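Long-range contact in polysaccharide Lyase Family 6 (Bacteroides cellulosilyticus, PDB 6QPS), which probably cleaves mannuronic acid-rich alginate as a calcium-binding polysaccharide lyase of family 6 from a human gut bacterium: residues Lys108-Gln120 / Met132-Lys145. Residues are numbered along the deposited sequence; the frame is centred on the assembly and turned at random.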
ATOM      1  N   LYS A 108      -7.495   9.372 -18.456  1.00 12.63           N
ATOM      2  CA  LYS A 108      -8.870   9.146 -18.896  1.00 14.41           C
ATOM      3  C   LYS A 108      -8.952   7.930 -19.822  1.00 14.43           C
ATOM      4  O   LYS A 108      -9.639   7.926 -20.839  1.00 16.52           O
ATOM      5  CB  LYS A 108      -9.490  10.411 -19.503  1.00 17.15           C
ATOM      6  CG  LYS A 108      -9.733  11.466 -18.422  1.00 17.73           C
ATOM      7  CD  LYS A 108     -10.437  12.737 -18.908  1.00 20.99           C
ATOM      8  CE  LYS A 108     -10.762  13.620 -17.684  1.00 25.80           C
ATOM      9  NZ  LYS A 108     -11.442  14.928 -17.975  1.00 25.43           N
ATOM     10  N   ALA A 109      -8.222   6.881 -19.455  1.00 13.53           N
ATOM     11  CA  ALA A 109      -8.449   5.525 -19.941  1.00 14.48           C
ATOM     12  C   ALA A 109      -9.217   4.773 -18.860  1.00 13.16           C
ATOM     13  O   ALA A 109      -9.328   5.241 -17.727  1.00 13.12           O
ATOM     14  CB  ALA A 109      -7.106   4.825 -20.170  1.00 13.01           C
ATOM     15  N   TRP A 110      -9.784   3.621 -19.216  1.00 13.64           N
ATOM     16  CA  TRP A 110     -10.506   2.840 -18.219  1.00 12.81           C
ATOM     17  C   TRP A 110     -10.644   1.394 -18.682  1.00 14.63           C
ATOM     18  O   TRP A 110     -10.499   1.080 -19.868  1.00 15.77           O
ATOM     19  CB  TRP A 110     -11.897   3.424 -17.923  1.00 13.96           C
ATOM     20  CG  TRP A 110     -12.801   3.479 -19.125  1.00 15.38           C
ATOM     21  CD1 TRP A 110     -13.619   2.490 -19.568  1.00 16.25           C
ATOM     22  CD2 TRP A 110     -12.976   4.577 -20.025  1.00 16.37           C
ATOM     23  NE1 TRP A 110     -14.286   2.891 -20.697  1.00 19.94           N
ATOM     24  CE2 TRP A 110     -13.919   4.174 -20.997  1.00 17.97           C
ATOM     25  CE3 TRP A 110     -12.440   5.864 -20.097  1.00 18.04           C
ATOM     26  CZ2 TRP A 110     -14.335   5.013 -22.031  1.00 19.98           C
ATOM     27  CZ3 TRP A 110     -12.858   6.697 -21.127  1.00 22.53           C
ATOM     28  CH2 TRP A 110     -13.787   6.263 -22.081  1.00 21.21           C
ATOM     29  N   ALA A 111     -10.953   0.528 -17.720  1.00 14.61           N
ATOM     30  CA  ALA A 111     -11.046  -0.900 -17.988  1.00 13.81           C
ATOM     31  C   ALA A 111     -12.299  -1.254 -18.769  1.00 15.45           C
ATOM     32  O   ALA A 111     -13.408  -0.794 -18.462  1.00 16.48           O
ATOM     33  CB  ALA A 111     -11.069  -1.669 -16.677  1.00 13.29           C
ATOM     34  N   ILE A 112     -12.123  -2.111 -19.779  1.00 16.94           N
ATOM     35  CA  ILE A 112     -13.268  -2.691 -20.473  1.00 18.95           C
ATOM     36  C   ILE A 112     -14.121  -3.490 -19.503  1.00 28.61           C
ATOM     37  O   ILE A 112     -15.347  -3.330 -19.446  1.00 34.75           O
ATOM     38  CB  ILE A 112     -12.814  -3.514 -21.694  1.00 17.93           C
ATOM     39  CG1 ILE A 112     -12.385  -2.548 -22.814  1.00 22.36           C
ATOM     40  CG2 ILE A 112     -13.970  -4.410 -22.181  1.00 20.51           C
ATOM     41  CD1 ILE A 112     -11.752  -3.238 -24.006  1.00 24.94           C
ATOM     42  N   GLY A 113     -13.490  -4.354 -18.725  1.00 23.74           N
ATOM     43  CA  GLY A 113     -14.183  -5.060 -17.666  1.00 24.00           C
ATOM     44  C   GLY A 113     -13.675  -4.669 -16.287  1.00 18.67           C
ATOM     45  O   GLY A 113     -13.815  -3.517 -15.874  1.00 19.37           O
ATOM     46  N   HIS A 114     -13.101  -5.630 -15.562  1.00 17.34           N
ATOM     47  CA  HIS A 114     -12.707  -5.432 -14.169  1.00 16.22           C
ATOM     48  C   HIS A 114     -11.297  -4.892 -14.015  1.00 14.97           C
ATOM     49  O   HIS A 114     -11.026  -4.220 -13.021  1.00 13.71           O
ATOM     50  CB  HIS A 114     -12.801  -6.777 -13.418  1.00 16.96           C
ATOM     51  CG  HIS A 114     -12.638  -6.667 -11.927  1.00 15.03           C
ATOM     52  ND1 HIS A 114     -11.414  -6.739 -11.297  1.00 15.52           N
ATOM     53  CD2 HIS A 114     -13.555  -6.499 -10.943  1.00 17.38           C
ATOM     54  CE1 HIS A 114     -11.582  -6.600  -9.992  1.00 14.83           C
ATOM     55  NE2 HIS A 114     -12.873  -6.466  -9.750  1.00 16.64           N
ATOM     56  N   ASP A 115     -10.392  -5.178 -14.956  1.00 13.15           N
ATOM     57  CA  ASP A 115      -8.957  -4.975 -14.755  1.00 12.57           C
ATOM     58  C   ASP A 115      -8.374  -4.186 -15.918  1.00 12.41           C
ATOM     59  O   ASP A 115      -8.349  -4.669 -17.053  1.00 13.80           O
ATOM     60  CB  ASP A 115      -8.246  -6.330 -14.599  1.00 14.22           C
ATOM     61  CG  ASP A 115      -8.903  -7.201 -13.554  1.00 14.55           C
ATOM     62  OD1 ASP A 115      -8.958  -6.759 -12.393  1.00 13.52           O
ATOM     63  OD2 ASP A 115      -9.397  -8.302 -13.903  1.00 17.97           O
ATOM     64  N   MET A 116      -7.863  -2.986 -15.640  1.00 10.98           N
ATOM     65  CA  MET A 116      -7.350  -2.149 -16.717  1.00 10.49           C
ATOM     66  C   MET A 116      -6.004  -2.655 -17.228  1.00 10.11           C
ATOM     67  O   MET A 116      -5.829  -2.850 -18.438  1.00 11.17           O
ATOM     68  CB  MET A 116      -7.254  -0.692 -16.274  1.00 11.52           C
ATOM     69  CG  MET A 116      -7.005   0.261 -17.437  1.00 11.32           C
ATOM     70  SD  MET A 116      -7.026   2.018 -16.989  1.00 12.24           S
ATOM     71  CE  MET A 116      -5.450   2.167 -16.156  1.00 14.23           C
ATOM     72  N   ILE A 117      -5.043  -2.858 -16.322  1.00 10.31           N
ATOM     73  CA  ILE A 117      -3.692  -3.349 -16.627  1.00  9.79           C
ATOM     74  C   ILE A 117      -3.442  -4.563 -15.725  1.00 10.26           C
ATOM     75  O   ILE A 117      -3.546  -4.458 -14.494  1.00 10.73           O
ATOM     76  CB  ILE A 117      -2.614  -2.279 -16.375  1.00 10.94           C
ATOM     77  CG1 ILE A 117      -2.886  -1.018 -17.199  1.00 11.18           C
ATOM     78  CG2 ILE A 117      -1.214  -2.844 -16.645  1.00 13.54           C
ATOM     79  CD1 ILE A 117      -1.927   0.143 -16.874  1.00 12.70           C
ATOM     80  N   ASP A 118      -3.095  -5.706 -16.327  1.00 11.06           N
ATOM     81  CA  ASP A 118      -2.970  -6.982 -15.616  1.00 10.10           C
ATOM     82  C   ASP A 118      -1.704  -7.688 -16.091  1.00  9.50           C
ATOM     83  O   ASP A 118      -1.408  -7.703 -17.291  1.00 12.19           O
ATOM     84  CB  ASP A 118      -4.220  -7.842 -15.873  1.00 11.66           C
ATOM     85  CG  ASP A 118      -4.452  -8.920 -14.831  1.00 14.80           C
ATOM     86  OD1 ASP A 118      -3.684  -9.042 -13.852  1.00 12.18           O
ATOM     87  OD2 ASP A 118      -5.434  -9.669 -15.029  1.00 16.84           O
ATOM     88  N   PHE A 119      -0.991  -8.296 -15.149  1.00  9.36           N
ATOM     89  CA  PHE A 119       0.287  -8.979 -15.399  1.00  9.42           C
ATOM     90  C   PHE A 119       0.108 -10.492 -15.629  1.00  9.58           C
ATOM     91  O   PHE A 119       0.947 -11.315 -15.220  1.00 10.09           O
ATOM     92  CB  PHE A 119       1.271  -8.680 -14.260  1.00  9.97           C
ATOM     93  CG  PHE A 119       1.948  -7.305 -14.352  1.00 10.47           C
ATOM     94  CD1 PHE A 119       1.231  -6.130 -14.143  1.00 12.40           C
ATOM     95  CD2 PHE A 119       3.309  -7.185 -14.617  1.00 11.93           C
ATOM     96  CE1 PHE A 119       1.858  -4.880 -14.228  1.00 12.43           C
ATOM     97  CE2 PHE A 119       3.929  -5.917 -14.682  1.00 12.79           C
ATOM     98  CZ  PHE A 119       3.183  -4.779 -14.505  1.00 11.47           C
ATOM     99  N   GLN A 120      -0.962 -10.853 -16.335  1.00 10.05           N
ATOM    100  CA  GLN A 120      -1.269 -12.223 -16.709  1.00 11.82           C
ATOM    101  C   GLN A 120      -1.987 -12.198 -18.053  1.00 12.29           C
ATOM    102  O   GLN A 120      -2.784 -11.290 -18.327  1.00 12.20           O
ATOM    103  CB  GLN A 120      -2.179 -12.862 -15.642  1.00 14.61           C
ATOM    104  CG  GLN A 120      -2.677 -14.259 -15.936  1.00 15.58           C
ATOM    105  CD  GLN A 120      -3.590 -14.795 -14.852  1.00 12.62           C
ATOM    106  OE1 GLN A 120      -3.277 -15.778 -14.201  1.00 16.07           O
ATOM    107  NE2 GLN A 120      -4.748 -14.167 -14.691  1.00 15.15           N
ATOM    108  N   MET A 132       7.025  -1.725 -14.594  1.00  9.89           N
ATOM    109  CA  MET A 132       6.387  -0.482 -15.016  1.00  9.74           C
ATOM    110  C   MET A 132       7.068   0.647 -14.251  1.00  8.90           C
ATOM    111  O   MET A 132       7.026   0.668 -13.017  1.00  9.52           O
ATOM    112  CB  MET A 132       4.882  -0.531 -14.731  1.00 12.83           C
ATOM    113  CG  MET A 132       4.166   0.758 -14.985  1.00 12.74           C
ATOM    114  SD  MET A 132       2.478   0.783 -14.282  1.00 23.41           S
ATOM    115  CE  MET A 132       1.708  -0.499 -15.204  1.00 28.54           C
ATOM    116  N   THR A 133       7.703   1.575 -14.977  1.00  8.54           N
ATOM    117  CA  THR A 133       8.513   2.618 -14.361  1.00  9.34           C
ATOM    118  C   THR A 133       8.225   3.973 -15.000  1.00 10.26           C
ATOM    119  O   THR A 133       8.058   4.087 -16.222  1.00 10.12           O
ATOM    120  CB  THR A 133      10.007   2.251 -14.400  1.00  9.98           C
ATOM    121  OG1 THR A 133      10.738   3.210 -13.643  1.00 11.29           O
ATOM    122  CG2 THR A 133      10.566   2.220 -15.826  1.00 11.77           C
ATOM    123  N   ARG A 134       8.159   5.006 -14.159  1.00  9.99           N
ATOM    124  CA  ARG A 134       7.995   6.382 -14.631  1.00  9.33           C
ATOM    125  C   ARG A 134       6.740   6.543 -15.482  1.00 11.28           C
ATOM    126  O   ARG A 134       6.720   7.324 -16.435  1.00 11.06           O
ATOM    127  CB  ARG A 134       9.218   6.882 -15.403  1.00 11.90           C
ATOM    128  CG  ARG A 134      10.531   6.668 -14.683  1.00 13.24           C
ATOM    129  CD  ARG A 134      11.695   7.333 -15.407  1.00 15.44           C
ATOM    130  NE  ARG A 134      11.791   6.962 -16.820  1.00 15.11           N
ATOM    131  CZ  ARG A 134      12.532   5.974 -17.301  1.00 17.27           C
ATOM    132  NH1 ARG A 134      13.250   5.211 -16.492  1.00 18.16           N
ATOM    133  NH2 ARG A 134      12.550   5.740 -18.606  1.00 22.00           N
ATOM    134  N   CYS A 135       5.672   5.851 -15.099  1.00  9.33           N
ATOM    135  CA  CYS A 135       4.372   5.976 -15.750  1.00 10.30           C
ATOM    136  C   CYS A 135       3.398   6.704 -14.833  1.00 10.04           C
ATOM    137  O   CYS A 135       3.570   6.752 -13.611  1.00 11.27           O
ATOM    138  CB  CYS A 135       3.806   4.599 -16.115  1.00 10.65           C
ATOM    139  SG  CYS A 135       4.724   3.780 -17.437  1.00 11.75           S
ATOM    140  N   VAL A 136       2.368   7.288 -15.441  1.00 10.20           N
ATOM    141  CA  VAL A 136       1.289   7.941 -14.721  1.00 10.79           C
ATOM    142  C   VAL A 136      -0.025   7.237 -15.044  1.00  9.98           C
ATOM    143  O   VAL A 136      -0.287   6.884 -16.201  1.00  9.93           O
ATOM    144  CB  VAL A 136       1.210   9.428 -15.123  1.00 11.93           C
ATOM    145  CG1 VAL A 136      -0.082  10.067 -14.606  1.00 12.37           C
ATOM    146  CG2 VAL A 136       2.413  10.231 -14.639  1.00 12.37           C
ATOM    147  N   ILE A 137      -0.856   7.062 -14.018  1.00 10.33           N
ATOM    148  CA  ILE A 137      -2.270   6.734 -14.188  1.00 10.56           C
ATOM    149  C   ILE A 137      -3.058   7.805 -13.438  1.00  9.99           C
ATOM    150  O   ILE A 137      -2.983   7.904 -12.201  1.00 11.05           O
ATOM    151  CB  ILE A 137      -2.615   5.337 -13.658  1.00  9.59           C
ATOM    152  CG1 ILE A 137      -1.742   4.256 -14.297  1.00  9.49           C
ATOM    153  CG2 ILE A 137      -4.105   5.035 -13.922  1.00 10.44           C
ATOM    154  CD1 ILE A 137      -2.050   2.809 -13.833  1.00 10.33           C
ATOM    155  N   ASP A 138      -3.808   8.626 -14.180  1.00 11.07           N
ATOM    156  CA  ASP A 138      -4.540   9.757 -13.613  1.00 11.40           C
ATOM    157  C   ASP A 138      -5.932   9.805 -14.230  1.00 11.94           C
ATOM    158  O   ASP A 138      -6.070   9.695 -15.454  1.00 11.73           O
ATOM    159  CB  ASP A 138      -3.797  11.080 -13.894  1.00 10.54           C
ATOM    160  CG  ASP A 138      -4.440  12.289 -13.208  1.00 15.47           C
ATOM    161  OD1 ASP A 138      -5.097  12.143 -12.172  1.00 15.02           O
ATOM    162  OD2 ASP A 138      -4.311  13.421 -13.725  1.00 20.24           O
ATOM    163  N   GLU A 139      -6.960   9.924 -13.380  1.00 13.05           N
ATOM    164  CA  GLU A 139      -8.344  10.131 -13.845  1.00 14.06           C
ATOM    165  C   GLU A 139      -8.830   8.996 -14.750  1.00 13.29           C
ATOM    166  O   GLU A 139      -9.625   9.219 -15.666  1.00 13.37           O
ATOM    167  CB  GLU A 139      -8.517  11.480 -14.558  1.00 16.28           C
ATOM    168  CG  GLU A 139      -8.168  12.703 -13.732  1.00 18.16           C
ATOM    169  CD  GLU A 139      -9.231  13.080 -12.713  1.00 19.13           C
ATOM    170  OE1 GLU A 139     -10.271  12.389 -12.621  1.00 17.70           O
ATOM    171  OE2 GLU A 139      -9.026  14.091 -11.993  1.00 18.92           O
ATOM    172  N   CYS A 140      -8.393   7.758 -14.493  1.00 10.91           N
ATOM    173  CA  CYS A 140      -8.712   6.636 -15.380  1.00 11.78           C
ATOM    174  C   CYS A 140      -9.985   5.938 -14.900  1.00 12.78           C
ATOM    175  O   CYS A 140      -9.983   4.795 -14.425  1.00 12.27           O
ATOM    176  CB  CYS A 140      -7.520   5.692 -15.489  1.00 10.75           C
ATOM    177  SG  CYS A 140      -6.225   6.285 -16.639  1.00 12.20           S
ATOM    178  N   ASN A 141     -11.102   6.654 -15.067  1.00 13.52           N
ATOM    179  CA  ASN A 141     -12.401   6.256 -14.533  1.00 13.53           C
ATOM    180  C   ASN A 141     -13.402   6.030 -15.663  1.00 14.07           C
ATOM    181  O   ASN A 141     -13.632   6.923 -16.480  1.00 15.28           O
ATOM    182  CB  ASN A 141     -12.888   7.350 -13.574  1.00 13.08           C
ATOM    183  CG  ASN A 141     -11.920   7.586 -12.424  1.00 12.76           C
ATOM    184  OD1 ASN A 141     -11.615   6.663 -11.666  1.00 13.24           O
ATOM    185  ND2 ASN A 141     -11.429   8.803 -12.289  1.00 13.88           N
ATOM    186  N   ASP A 142     -14.011   4.842 -15.693  1.00 13.41           N
ATOM    187  CA  ASP A 142     -14.997   4.495 -16.713  1.00 15.84           C
ATOM    188  C   ASP A 142     -16.198   5.411 -16.576  1.00 16.51           C
ATOM    189  O   ASP A 142     -16.847   5.417 -15.520  1.00 17.22           O
ATOM    190  CB  ASP A 142     -15.430   3.046 -16.491  1.00 17.08           C
ATOM    191  CG  ASP A 142     -16.351   2.516 -17.582  1.00 18.60           C
ATOM    192  OD1 ASP A 142     -16.865   3.318 -18.394  1.00 17.95           O
ATOM    193  OD2 ASP A 142     -16.547   1.276 -17.614  1.00 18.69           O
ATOM    194  N   PRO A 143     -16.549   6.173 -17.612  1.00 16.46           N
ATOM    195  CA  PRO A 143     -17.752   7.019 -17.514  1.00 21.05           C
ATOM    196  C   PRO A 143     -19.032   6.234 -17.273  1.00 22.30           C
ATOM    197  O   PRO A 143     -20.021   6.818 -16.805  1.00 25.56           O
ATOM    198  CB  PRO A 143     -17.795   7.753 -18.863  1.00 23.71           C
ATOM    199  CG  PRO A 143     -16.466   7.543 -19.507  1.00 26.72           C
ATOM    200  CD  PRO A 143     -15.887   6.275 -18.928  1.00 17.17           C
ATOM    201  N   GLN A 144     -19.056   4.942 -17.602  1.00 21.21           N
ATOM    202  CA  GLN A 144     -20.241   4.106 -17.449  1.00 25.07           C
ATOM    203  C   GLN A 144     -20.281   3.372 -16.115  1.00 27.41           C
ATOM    204  O   GLN A 144     -21.248   2.653 -15.843  1.00 30.36           O
ATOM    205  CB  GLN A 144     -20.320   3.090 -18.595  1.00 24.88           C
ATOM    206  CG  GLN A 144     -20.580   3.725 -19.957  1.00 34.63           C
ATOM    207  CD  GLN A 144     -21.835   4.576 -19.984  1.00 45.86           C
ATOM    208  OE1 GLN A 144     -22.861   4.210 -19.410  1.00 49.42           O
ATOM    209  NE2 GLN A 144     -21.756   5.724 -20.649  1.00 49.15           N
ATOM    210  N   LYS A 145     -19.260   3.535 -15.285  1.00 23.11           N
ATOM    211  CA  LYS A 145     -19.291   3.072 -13.907  1.00 22.69           C
ATOM    212  C   LYS A 145     -19.549   4.272 -13.000  1.00 25.05           C
ATOM    213  O   LYS A 145     -19.139   5.397 -13.296  1.00 31.96           O
ATOM    214  CB  LYS A 145     -17.969   2.387 -13.537  1.00 21.16           C
ATOM    215  CG  LYS A 145     -17.631   1.153 -14.388  1.00 18.86           C
ATOM    216  CD  LYS A 145     -16.385   0.423 -13.883  1.00 19.63           C
ATOM    217  CE  LYS A 145     -16.090  -0.832 -14.692  1.00 19.55           C
ATOM    218  NZ  LYS A 145     -15.196  -0.607 -15.871  1.00 18.05           N
TER
HETATM  219  O   HOH W   1     -15.771  -0.170 -20.007  1.00 28.85           O
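Successive coils of a parallel beta-helix meet here, as the parallel pairing of strand 99-111 with strand 131-138 establishes; just past these strands W110 lies against the D142–P143 step of the next coil. P143 CD stands 3.4 Å from the centroid of the six-membered ring of W110 and only 6° off its normal, while D142 CA covers the five-membered ring from the same face: two CH-pi contacts. The D142 carboxylate, turned 14° from the indole plane, accepts Q144 N at OD1 in an Asx turn and pairs through the anti lone pair of OD2 with K145 NZ (2.9 Å). K145 NZ also donates to G113 O (3.2 Å), in the carbonyl plane, and has a further salt-bridge partner in E154; a water lies within donating distance of A111 O and D142 OD2. At the preceding corner K108 N to D138 O is a weak backbone bond, and A109 N gives another weak one to the thiol sulfur C140 SG. Inside, I117 CD1 meets I137 CD1 tip to tip (4.0 Å), M116 CE reaches I137 CG2, and M132 CE approaches I117 CG2. Apolar side chains from two faces of successive coils thus meet in the interior of the right-handed parallel beta-helix characteristic of PL6 lyases.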